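Local coordinates for Low molecular weight heat shock protein (Xanthomonas axonopodis pv. citri, PDB 3GT6), which probably acts as an oligomeric small heat shock protein, a molecular chaperone of the Hsp20/alpha-crystallin family that takes part in the stress response, at residues 6-11 with 67-72; 19-24 with 73-78; 33-38 with 93-98. One frame throughout, in Å; residues are numbered along the deposited sequence.

Interaction 1: residues 6-11 with 67-72; sequences WVPRVD and GSFHRR
The backbones of residues 6-11 and 67-72 run in roughly the same direction, their end-to-end directions 37° apart, and come nearest at Trp6 and Phe69, where the CA atoms are 5.6 Å from each other. Trp6 and Phe69 lie side by side and point the same way, with the phenyl ring turned obliquely to the indole, the planes at 78°. Phe69 CB sits over one face of the five-membered ring of Trp6, 4.3 Å from its centroid, a CH-pi contact. The indole N-H leaves at the ring edge and makes a weak, bent hydrogen bond from Trp6 NE1 to the carbonyl O of Gly67, at 3.0 Å. Trp6 CG stands between its own backbone N and carbonyl carbon, and this rotation carries NE1 along strand 67-74 to that carbonyl. Pro8 crosses the Phe69 side chain at about a right angle, its CD 3.4 Å from Phe69 CB, while its CG is centred over a face of the indole.

Farther along, the Arg71 chain folds at chi2 and chi3 and slides past Pro8 in the opposite direction. Arg71 NE reaches Pro8 O at 2.7 Å in a nearly straight bond of 170° that lies in the carbonyl plane and close to the guanidinium plane; Arg71 NH1 adds a weak bond to the same oxygen. Val7 CG1 covers one guanidinium face, 3.5 Å from Arg71 CZ.

Arg71 NH1 also forms a salt bridge with Glu63 of the second subunit, whose carboxylate accepts a hydrogen bond from Val10 N as well. One buried arginine therefore ties the approach to strand 10-14 onto strand 67-74 and at the same time engages the dimer partner, its charge probably balanced by that glutamate.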
loop_
_atom_site.group_PDB
_atom_site.type_symbol
_atom_site.label_atom_id
_atom_site.label_comp_id
_atom_site.label_asym_id
_atom_site.label_seq_id
_atom_site.Cartn_x
_atom_site.Cartn_y
_atom_site.Cartn_z
ATOM N N TRP A 6 3.020 -11.157 -6.882
ATOM C CA TRP A 6 2.161 -10.711 -5.779
ATOM C C TRP A 6 0.830 -10.214 -6.318
ATOM O O TRP A 6 0.707 -9.885 -7.482
ATOM C CB TRP A 6 2.750 -9.647 -4.867
ATOM C CG TRP A 6 2.817 -8.248 -5.340
ATOM C CD1 TRP A 6 3.551 -7.800 -6.389
ATOM C CD2 TRP A 6 2.292 -7.073 -4.705
ATOM N NE1 TRP A 6 3.489 -6.417 -6.484
ATOM C CE2 TRP A 6 2.736 -5.942 -5.458
ATOM C CE3 TRP A 6 1.514 -6.853 -3.581
ATOM C CZ2 TRP A 6 2.381 -4.605 -5.148
ATOM C CZ3 TRP A 6 1.143 -5.532 -3.308
ATOM C CH2 TRP A 6 1.597 -4.427 -4.071
ATOM N N VAL A 7 -0.144 -10.171 -5.410
ATOM C CA VAL A 7 -1.518 -10.023 -5.800
ATOM C C VAL A 7 -2.030 -8.842 -4.947
ATOM O O VAL A 7 -2.491 -9.038 -3.816
ATOM C CB VAL A 7 -2.297 -11.387 -5.605
ATOM C CG1 VAL A 7 -3.775 -11.294 -6.153
ATOM C CG2 VAL A 7 -1.517 -12.587 -6.316
ATOM N N PRO A 8 -1.878 -7.615 -5.460
ATOM C CA PRO A 8 -2.336 -6.428 -4.773
ATOM C C PRO A 8 -3.836 -6.575 -4.476
ATOM O O PRO A 8 -4.604 -7.147 -5.297
ATOM C CB PRO A 8 -2.133 -5.330 -5.823
ATOM C CG PRO A 8 -0.999 -5.859 -6.714
ATOM C CD PRO A 8 -1.134 -7.336 -6.695
ATOM N N ARG A 9 -4.246 -6.090 -3.321
ATOM C CA ARG A 9 -5.662 -6.037 -2.928
ATOM C C ARG A 9 -6.419 -4.967 -3.705
ATOM O O ARG A 9 -5.991 -3.788 -3.783
ATOM C CB ARG A 9 -5.784 -5.658 -1.430
ATOM C CG ARG A 9 -4.936 -6.513 -0.527
ATOM C CD ARG A 9 -5.642 -7.723 -0.234
ATOM N NE ARG A 9 -5.041 -8.488 0.885
ATOM C CZ ARG A 9 -5.269 -9.787 1.004
ATOM N NH1 ARG A 9 -6.067 -10.390 0.115
ATOM N NH2 ARG A 9 -4.758 -10.478 1.980
ATOM N N VAL A 10 -7.554 -5.378 -4.281
ATOM C CA VAL A 10 -8.385 -4.465 -5.005
ATOM C C VAL A 10 -9.822 -4.610 -4.495
ATOM O O VAL A 10 -10.294 -5.732 -4.405
ATOM C CB VAL A 10 -8.347 -4.864 -6.487
ATOM C CG1 VAL A 10 -9.144 -3.952 -7.293
ATOM C CG2 VAL A 10 -6.835 -4.801 -6.960
ATOM N N ASP A 11 -10.515 -3.488 -4.248
ATOM C CA ASP A 11 -11.935 -3.517 -4.028
ATOM C C ASP A 11 -12.568 -3.028 -5.285
ATOM O O ASP A 11 -11.991 -2.177 -5.995
ATOM C CB ASP A 11 -12.308 -2.523 -2.942
ATOM C CG ASP A 11 -11.754 -2.894 -1.618
ATOM O OD1 ASP A 11 -11.351 -4.070 -1.466
ATOM O OD2 ASP A 11 -11.652 -1.986 -0.762
ATOM N N GLY A 67 7.241 -7.029 -6.763
ATOM C CA GLY A 67 7.374 -7.786 -7.974
ATOM C C GLY A 67 6.277 -7.361 -8.912
ATOM O O GLY A 67 5.570 -6.380 -8.687
ATOM N N SER A 68 6.154 -8.127 -9.970
ATOM C CA SER A 68 5.231 -7.794 -11.018
ATOM C C SER A 68 3.856 -8.169 -10.493
ATOM O O SER A 68 3.713 -9.149 -9.766
ATOM C CB SER A 68 5.546 -8.652 -12.246
ATOM O OG SER A 68 5.487 -9.980 -11.812
ATOM N N PHE A 69 2.833 -7.420 -10.880
ATOM C CA PHE A 69 1.507 -7.894 -10.541
ATOM C C PHE A 69 0.705 -7.704 -11.797
ATOM O O PHE A 69 1.081 -6.889 -12.675
ATOM C CB PHE A 69 0.905 -6.999 -9.405
ATOM C CG PHE A 69 1.007 -5.536 -9.694
ATOM C CD1 PHE A 69 -0.030 -4.858 -10.319
ATOM C CD2 PHE A 69 2.179 -4.838 -9.359
ATOM C CE1 PHE A 69 0.096 -3.504 -10.592
ATOM C CE2 PHE A 69 2.323 -3.508 -9.610
ATOM C CZ PHE A 69 1.277 -2.819 -10.263
ATOM N N HIS A 70 -0.410 -8.408 -11.886
ATOM C CA HIS A 70 -1.254 -8.281 -12.982
ATOM C C HIS A 70 -2.597 -8.728 -12.465
ATOM O O HIS A 70 -2.863 -9.914 -12.376
ATOM C CB HIS A 70 -0.791 -9.225 -14.102
ATOM C CG HIS A 70 -1.570 -9.074 -15.359
ATOM N ND1 HIS A 70 -1.209 -9.701 -16.529
ATOM C CD2 HIS A 70 -2.726 -8.408 -15.618
ATOM C CE1 HIS A 70 -2.075 -9.381 -17.473
ATOM N NE2 HIS A 70 -2.998 -8.591 -16.946
ATOM N N ARG A 71 -3.403 -7.769 -12.038
ATOM C CA ARG A 71 -4.701 -8.055 -11.499
ATOM C C ARG A 71 -5.637 -7.964 -12.665
ATOM O O ARG A 71 -5.524 -7.054 -13.482
ATOM C CB ARG A 71 -5.038 -6.945 -10.481
ATOM C CG ARG A 71 -4.087 -6.910 -9.365
ATOM C CD ARG A 71 -3.924 -8.287 -8.678
ATOM N NE ARG A 71 -4.941 -8.396 -7.674
ATOM C CZ ARG A 71 -6.026 -9.167 -7.739
ATOM N NH1 ARG A 71 -6.900 -9.131 -6.740
ATOM N NH2 ARG A 71 -6.218 -9.954 -8.771
ATOM N N ARG A 72 -6.556 -8.899 -12.778
ATOM C CA ARG A 72 -7.540 -8.844 -13.827
ATOM C C ARG A 72 -8.952 -9.027 -13.246
ATOM O O ARG A 72 -9.173 -9.868 -12.373
ATOM C CB ARG A 72 -7.304 -10.025 -14.795
ATOM C CG ARG A 72 -5.994 -9.925 -15.621
ATOM C CD ARG A 72 -5.577 -11.303 -16.248
ATOM N NE ARG A 72 -6.257 -11.548 -17.482
ATOM C CZ ARG A 72 -6.071 -10.827 -18.596
ATOM N NH1 ARG A 72 -5.202 -9.796 -18.625
ATOM N NH2 ARG A 72 -6.779 -11.113 -19.689
#

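Interaction 2: residues 19-24 with 73-78; sequences FVLYAD and FALPDS
Phe19 overlaps Pro76 with the end of its ring, the two side chains meeting at a slant with Phe19 CE1 3.5 Å from Pro76 CD; Pro76 CG also approaches this end, at Phe19 CZ. Ser78 OG meets the same end at the ring edge, near its plane, 3.4 Å from Phe19 CE2. A proline methylene and a serine hydroxyl, both from the turn that follows strand 67-74, thus reach this end of the ring. Phe19 CG is anti to the carbonyl carbon (chi1 -66°), which directs the ring out from strand 18-24 onto this turn.

Two residues on, Leu21 points the same way, and its two methyls serve different partners. Leu21 CD2 rests obliquely against the Phe73 ring, 3.7 Å from Phe73 CD2, as the two side chains slide past each other in opposite directions. Leu21 CD1 faces Leu75 CD1 more loosely, at 4.4 Å. No hydrogen bond joins the segments, and their backbones remain well apart, the CA atoms of Phe19 and Leu75 being 8.9 Å from each other. Leu21 on Phe73 bridges the two sheets, while Phe19 and Leu21 also pack on the loop after strand 67-74, at the end of the immunoglobulin-like beta-sandwich of the alpha-crystallin domain.

Other strands enclose the apolar layer: Leu42 of strand 41-48 touches both Leu21 and Leu75, Val10 and Ile12 of strand 10-14 lie against Phe73, and Ile97 of strand 92-98 meets Leu75. With no helix in the chain, only strands and loops surround the contact. Strand 18-24 is an inner strand of its four-stranded sheet, between 10-14 and 92-98, whereas 67-74 is, within this chain, an outermost strand of the three-stranded sheet, so the contact lies where residues 75-78 leave that second sheet.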
loop_
_atom_site.group_PDB
_atom_site.type_symbol
_atom_site.label_atom_id
_atom_site.label_comp_id
_atom_site.label_asym_id
_atom_site.label_seq_id
_atom_site.Cartn_x
_atom_site.Cartn_y
_atom_site.Cartn_z
ATOM N N PHE A 19 -18.079 2.382 -12.382
ATOM C CA PHE A 19 -17.402 1.469 -11.525
ATOM C C PHE A 19 -16.244 2.199 -10.931
ATOM O O PHE A 19 -15.701 3.117 -11.531
ATOM C CB PHE A 19 -16.863 0.272 -12.305
ATOM C CG PHE A 19 -17.920 -0.587 -12.888
ATOM C CD1 PHE A 19 -18.306 -1.764 -12.226
ATOM C CD2 PHE A 19 -18.548 -0.233 -14.104
ATOM C CE1 PHE A 19 -19.299 -2.610 -12.792
ATOM C CE2 PHE A 19 -19.515 -1.042 -14.656
ATOM C CZ PHE A 19 -19.913 -2.256 -13.998
ATOM N N VAL A 20 -15.820 1.738 -9.763
ATOM C CA VAL A 20 -14.574 2.191 -9.182
ATOM C C VAL A 20 -13.845 0.954 -8.702
ATOM O O VAL A 20 -14.451 0.095 -8.041
ATOM C CB VAL A 20 -14.794 3.038 -7.955
ATOM C CG1 VAL A 20 -13.472 3.729 -7.641
ATOM C CG2 VAL A 20 -15.772 4.143 -8.235
ATOM N N LEU A 21 -12.571 0.879 -9.040
ATOM C CA LEU A 21 -11.666 -0.110 -8.463
ATOM C C LEU A 21 -10.692 0.664 -7.657
ATOM O O LEU A 21 -10.207 1.710 -8.052
ATOM C CB LEU A 21 -10.919 -0.951 -9.512
ATOM C CG LEU A 21 -11.732 -1.744 -10.510
ATOM C CD1 LEU A 21 -12.235 -0.803 -11.608
ATOM C CD2 LEU A 21 -10.887 -2.854 -11.115
ATOM N N TYR A 22 -10.443 0.178 -6.468
ATOM C CA TYR A 22 -9.412 0.773 -5.614
ATOM C C TYR A 22 -8.357 -0.297 -5.407
ATOM O O TYR A 22 -8.701 -1.360 -4.898
ATOM C CB TYR A 22 -10.023 1.014 -4.232
ATOM C CG TYR A 22 -11.292 1.838 -4.295
ATOM C CD1 TYR A 22 -11.237 3.223 -4.235
ATOM C CD2 TYR A 22 -12.554 1.221 -4.376
ATOM C CE1 TYR A 22 -12.381 4.005 -4.285
ATOM C CE2 TYR A 22 -13.718 1.990 -4.415
ATOM C CZ TYR A 22 -13.611 3.385 -4.383
ATOM O OH TYR A 22 -14.721 4.168 -4.420
ATOM N N ALA A 23 -7.109 -0.025 -5.764
ATOM C CA ALA A 23 -6.075 -1.033 -5.741
ATOM C C ALA A 23 -5.009 -0.526 -4.788
ATOM O O ALA A 23 -4.527 0.618 -4.915
ATOM C CB ALA A 23 -5.494 -1.191 -7.125
ATOM N N ASP A 24 -4.638 -1.345 -3.815
ATOM C CA ASP A 24 -3.568 -0.977 -2.888
ATOM C C ASP A 24 -2.310 -1.370 -3.595
ATOM O O ASP A 24 -1.957 -2.573 -3.685
ATOM C CB ASP A 24 -3.675 -1.810 -1.601
ATOM C CG ASP A 24 -4.728 -1.258 -0.636
ATOM O OD1 ASP A 24 -5.276 -0.187 -0.863
ATOM O OD2 ASP A 24 -4.967 -1.860 0.390
ATOM N N PHE A 73 -9.926 -8.302 -13.773
ATOM C CA PHE A 73 -11.269 -8.477 -13.299
ATOM C C PHE A 73 -12.137 -8.473 -14.544
ATOM O O PHE A 73 -11.874 -7.709 -15.459
ATOM C CB PHE A 73 -11.599 -7.320 -12.389
ATOM C CG PHE A 73 -10.646 -7.224 -11.239
ATOM C CD1 PHE A 73 -10.708 -8.148 -10.206
ATOM C CD2 PHE A 73 -9.607 -6.297 -11.248
ATOM C CE1 PHE A 73 -9.782 -8.131 -9.149
ATOM C CE2 PHE A 73 -8.672 -6.296 -10.207
ATOM C CZ PHE A 73 -8.797 -7.217 -9.144
ATOM N N ALA A 74 -13.149 -9.341 -14.568
ATOM C CA ALA A 74 -13.954 -9.481 -15.725
ATOM C C ALA A 74 -15.117 -8.568 -15.399
ATOM O O ALA A 74 -16.065 -8.954 -14.709
ATOM C CB ALA A 74 -14.384 -10.961 -15.866
ATOM N N LEU A 75 -15.035 -7.321 -15.826
ATOM C CA LEU A 75 -16.033 -6.370 -15.453
ATOM C C LEU A 75 -17.282 -6.582 -16.343
ATOM O O LEU A 75 -17.176 -7.133 -17.427
ATOM C CB LEU A 75 -15.535 -4.952 -15.655
ATOM C CG LEU A 75 -14.449 -4.552 -14.633
ATOM C CD1 LEU A 75 -14.239 -3.070 -14.796
ATOM C CD2 LEU A 75 -15.028 -4.857 -13.296
ATOM N N PRO A 76 -18.445 -6.143 -15.884
ATOM C CA PRO A 76 -19.656 -6.298 -16.742
ATOM C C PRO A 76 -19.527 -5.490 -18.028
ATOM O O PRO A 76 -18.715 -4.541 -18.081
ATOM C CB PRO A 76 -20.798 -5.718 -15.875
ATOM C CG PRO A 76 -20.262 -5.813 -14.439
ATOM C CD PRO A 76 -18.744 -5.511 -14.589
ATOM N N ASP A 77 -20.328 -5.855 -19.039
ATOM C CA ASP A 77 -20.353 -5.219 -20.352
ATOM C C ASP A 77 -20.686 -3.727 -20.250
ATOM O O ASP A 77 -20.408 -3.011 -21.178
ATOM C CB ASP A 77 -21.499 -5.778 -21.203
ATOM C CG ASP A 77 -21.327 -7.208 -21.525
ATOM O OD1 ASP A 77 -20.216 -7.762 -21.277
ATOM O OD2 ASP A 77 -22.339 -7.790 -21.994
ATOM N N SER A 78 -21.374 -3.312 -19.176
ATOM C CA SER A 78 -21.736 -1.927 -19.011
ATOM C C SER A 78 -20.552 -1.014 -18.768
ATOM O O SER A 78 -20.720 0.222 -18.892
ATOM C CB SER A 78 -22.700 -1.752 -17.852
ATOM O OG SER A 78 -22.068 -2.116 -16.617
#

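Interaction 3: residues 33-38 with 93-98; sequences IEVQMD and LEIRIP
Leu93 CD2 is shared by two neighbours from residues 33-38: it lies 3.6 Å from Ile33 CG2 and equally 3.6 Å from Val35 CG2. Both pairs meet tip to tip, so a single methyl of Leu93 fills the notch between successive inward-facing residues of the other segment. The two methyls of Val35 straddle Ile95 CD1, CG1 and CG2 each 3.8 Å from it, and CG2 alone also reaches Leu93. A chi1 of 173° places Val35 CG1 anti to the backbone N and CG2 anti to the carbonyl carbon, on the side of Leu93. The row ends more loosely at Met37, whose SD is 4.2 Å from Ile97 CD1.

Behind the methyls, strands 34-38 and 93-98 run in nearly the same direction, crossing at -27°, with axes 9.7 Å apart at their closest. That separation suits face-to-face packing of two sheets in a beta-sandwich. Ile44 of strand 41-48 backs both Ile33 and Ile95, and Ala86 of strand 85-89 touches both Val35 and Ile95. On the opposite face of strand 93-98, Arg96 NH1 donates to Glu94 OE2 at 2.8 Å, a salt bridge within the strand that lies close to the guanidinium plane.

Contact across the sheets thus comes from branched aliphatic groups and one thioether, with no hydrogen bond between the segments. Cohesion here probably rests mainly on dispersion and the exclusion of water, although the layer is only partly buried on the side of residues 33-38, while the charged pair stays on the other side of its strand, apart from this apolar layer.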
loop_
_atom_site.group_PDB
_atom_site.type_symbol
_atom_site.label_atom_id
_atom_site.label_comp_id
_atom_site.label_asym_id
_atom_site.label_seq_id
_atom_site.Cartn_x
_atom_site.Cartn_y
_atom_site.Cartn_z
ATOM N N ILE A 33 1.881 2.342 -13.473
ATOM C CA ILE A 33 0.888 1.274 -13.276
ATOM C C ILE A 33 0.039 1.286 -14.513
ATOM O O ILE A 33 -0.565 2.315 -14.852
ATOM C CB ILE A 33 -0.075 1.501 -12.080
ATOM C CG1 ILE A 33 0.691 1.505 -10.788
ATOM C CG2 ILE A 33 -1.123 0.339 -12.034
ATOM C CD1 ILE A 33 -0.115 2.143 -9.667
ATOM N N GLU A 34 -0.014 0.159 -15.194
ATOM C CA GLU A 34 -0.789 0.145 -16.419
ATOM C C GLU A 34 -2.209 -0.361 -16.130
ATOM O O GLU A 34 -2.401 -1.435 -15.567
ATOM C CB GLU A 34 -0.077 -0.742 -17.451
ATOM C CG GLU A 34 -0.831 -0.845 -18.761
ATOM C CD GLU A 34 -0.259 -1.991 -19.604
ATOM O OE1 GLU A 34 0.730 -1.719 -20.271
ATOM O OE2 GLU A 34 -0.763 -3.145 -19.550
ATOM N N VAL A 35 -3.184 0.399 -16.572
ATOM C CA VAL A 35 -4.553 0.052 -16.360
ATOM C C VAL A 35 -5.219 0.038 -17.710
ATOM O O VAL A 35 -5.297 1.078 -18.374
ATOM C CB VAL A 35 -5.265 1.124 -15.495
ATOM C CG1 VAL A 35 -6.742 0.829 -15.425
ATOM C CG2 VAL A 35 -4.651 1.176 -14.123
ATOM N N GLN A 36 -5.724 -1.110 -18.121
ATOM C CA GLN A 36 -6.437 -1.131 -19.386
ATOM C C GLN A 36 -7.519 -2.125 -19.339
ATOM O O GLN A 36 -7.568 -2.940 -18.419
ATOM C CB GLN A 36 -5.546 -1.437 -20.559
ATOM C CG GLN A 36 -4.706 -2.598 -20.411
ATOM C CD GLN A 36 -3.663 -2.567 -21.518
ATOM O OE1 GLN A 36 -2.860 -1.618 -21.618
ATOM N NE2 GLN A 36 -3.715 -3.559 -22.397
ATOM N N MET A 37 -8.456 -1.951 -20.248
ATOM C CA MET A 37 -9.501 -2.927 -20.470
ATOM C C MET A 37 -9.369 -3.480 -21.852
ATOM O O MET A 37 -9.161 -2.751 -22.828
ATOM C CB MET A 37 -10.880 -2.284 -20.369
ATOM C CG MET A 37 -11.495 -2.494 -19.077
ATOM S SD MET A 37 -13.094 -1.763 -18.905
ATOM C CE MET A 37 -14.084 -3.124 -19.407
ATOM N N ASP A 38 -9.561 -4.772 -21.962
ATOM C CA ASP A 38 -9.470 -5.395 -23.229
ATOM C C ASP A 38 -10.533 -6.472 -23.196
ATOM O O ASP A 38 -10.510 -7.353 -22.342
ATOM C CB ASP A 38 -8.069 -5.985 -23.427
ATOM C CG ASP A 38 -7.905 -6.638 -24.836
ATOM O OD1 ASP A 38 -8.470 -6.101 -25.840
ATOM O OD2 ASP A 38 -7.232 -7.684 -24.912
ATOM N N LEU A 93 -4.537 3.174 -5.963
ATOM C CA LEU A 93 -4.894 3.604 -7.300
ATOM C C LEU A 93 -6.412 3.484 -7.395
ATOM O O LEU A 93 -6.977 2.470 -7.021
ATOM C CB LEU A 93 -4.201 2.735 -8.363
ATOM C CG LEU A 93 -4.414 3.248 -9.779
ATOM C CD1 LEU A 93 -3.627 4.556 -9.956
ATOM C CD2 LEU A 93 -3.978 2.210 -10.748
ATOM N N GLU A 94 -7.049 4.549 -7.848
ATOM C CA GLU A 94 -8.446 4.565 -7.956
ATOM C C GLU A 94 -8.778 4.635 -9.421
ATOM O O GLU A 94 -8.405 5.579 -10.122
ATOM C CB GLU A 94 -9.000 5.805 -7.238
ATOM C CG GLU A 94 -10.462 5.747 -7.287
ATOM C CD GLU A 94 -11.126 6.858 -6.507
ATOM O OE1 GLU A 94 -10.722 7.126 -5.357
ATOM O OE2 GLU A 94 -12.037 7.441 -7.082
ATOM N N ILE A 95 -9.433 3.595 -9.916
ATOM C CA ILE A 95 -9.735 3.520 -11.312
ATOM C C ILE A 95 -11.244 3.684 -11.449
ATOM O O ILE A 95 -11.992 2.941 -10.855
ATOM C CB ILE A 95 -9.394 2.143 -11.824
ATOM C CG1 ILE A 95 -7.913 1.895 -11.580
ATOM C CG2 ILE A 95 -9.852 1.998 -13.271
ATOM C CD1 ILE A 95 -7.510 0.440 -11.749
ATOM N N ARG A 96 -11.670 4.645 -12.246
ATOM C CA ARG A 96 -13.053 4.980 -12.371
ATOM C C ARG A 96 -13.449 4.720 -13.783
ATOM O O ARG A 96 -12.722 5.070 -14.703
ATOM C CB ARG A 96 -13.233 6.445 -12.002
ATOM C CG ARG A 96 -12.812 6.754 -10.559
ATOM C CD ARG A 96 -12.959 8.266 -10.268
ATOM N NE ARG A 96 -14.394 8.606 -10.119
ATOM C CZ ARG A 96 -15.171 8.343 -9.049
ATOM N NH1 ARG A 96 -14.674 7.800 -7.963
ATOM N NH2 ARG A 96 -16.466 8.699 -9.053
ATOM N N ILE A 97 -14.557 4.020 -13.964
ATOM C CA ILE A 97 -14.986 3.627 -15.285
ATOM C C ILE A 97 -16.488 3.906 -15.353
ATOM O O ILE A 97 -17.268 3.289 -14.663
ATOM C CB ILE A 97 -14.775 2.198 -15.505
ATOM C CG1 ILE A 97 -13.364 1.811 -15.026
ATOM C CG2 ILE A 97 -14.982 1.946 -16.934
ATOM C CD1 ILE A 97 -13.020 0.356 -15.228
ATOM N N PRO A 98 -16.899 4.866 -16.165
ATOM C CA PRO A 98 -18.340 5.075 -16.317
ATOM C C PRO A 98 -18.973 3.882 -16.974
ATOM O O PRO A 98 -18.325 3.095 -17.660
ATOM C CB PRO A 98 -18.444 6.235 -17.277
ATOM C CG PRO A 98 -17.114 6.419 -17.900
ATOM C CD PRO A 98 -16.107 5.553 -17.193
#

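How the interactions relate
Interaction 3 packs one sheet of the alpha-crystallin sandwich on the other, whereas interactions 1 and 2 also involve the loops next to strands 10-14 and 67-74. Interactions 2 and 3 lie closest, their centres about 8 Å apart, and adjoining strands connect them: Leu21 O is 2.8 Å from Ile95 N, a probable backbone hydrogen bond. Interaction 1 is about 13 Å from each, centre to centre. It shares strand 67-74 with interaction 2, and strand 10-14 pairs beside 18-24, with Asp11 O 2.9 Å from Tyr22 N. Its link to interaction 3 is slighter, Phe69 CE1 packing 4.3 Å from Ile33 CG2. Interactions 1 and 2 also touch the second subunit, relating the sandwich interior to the dimer interface.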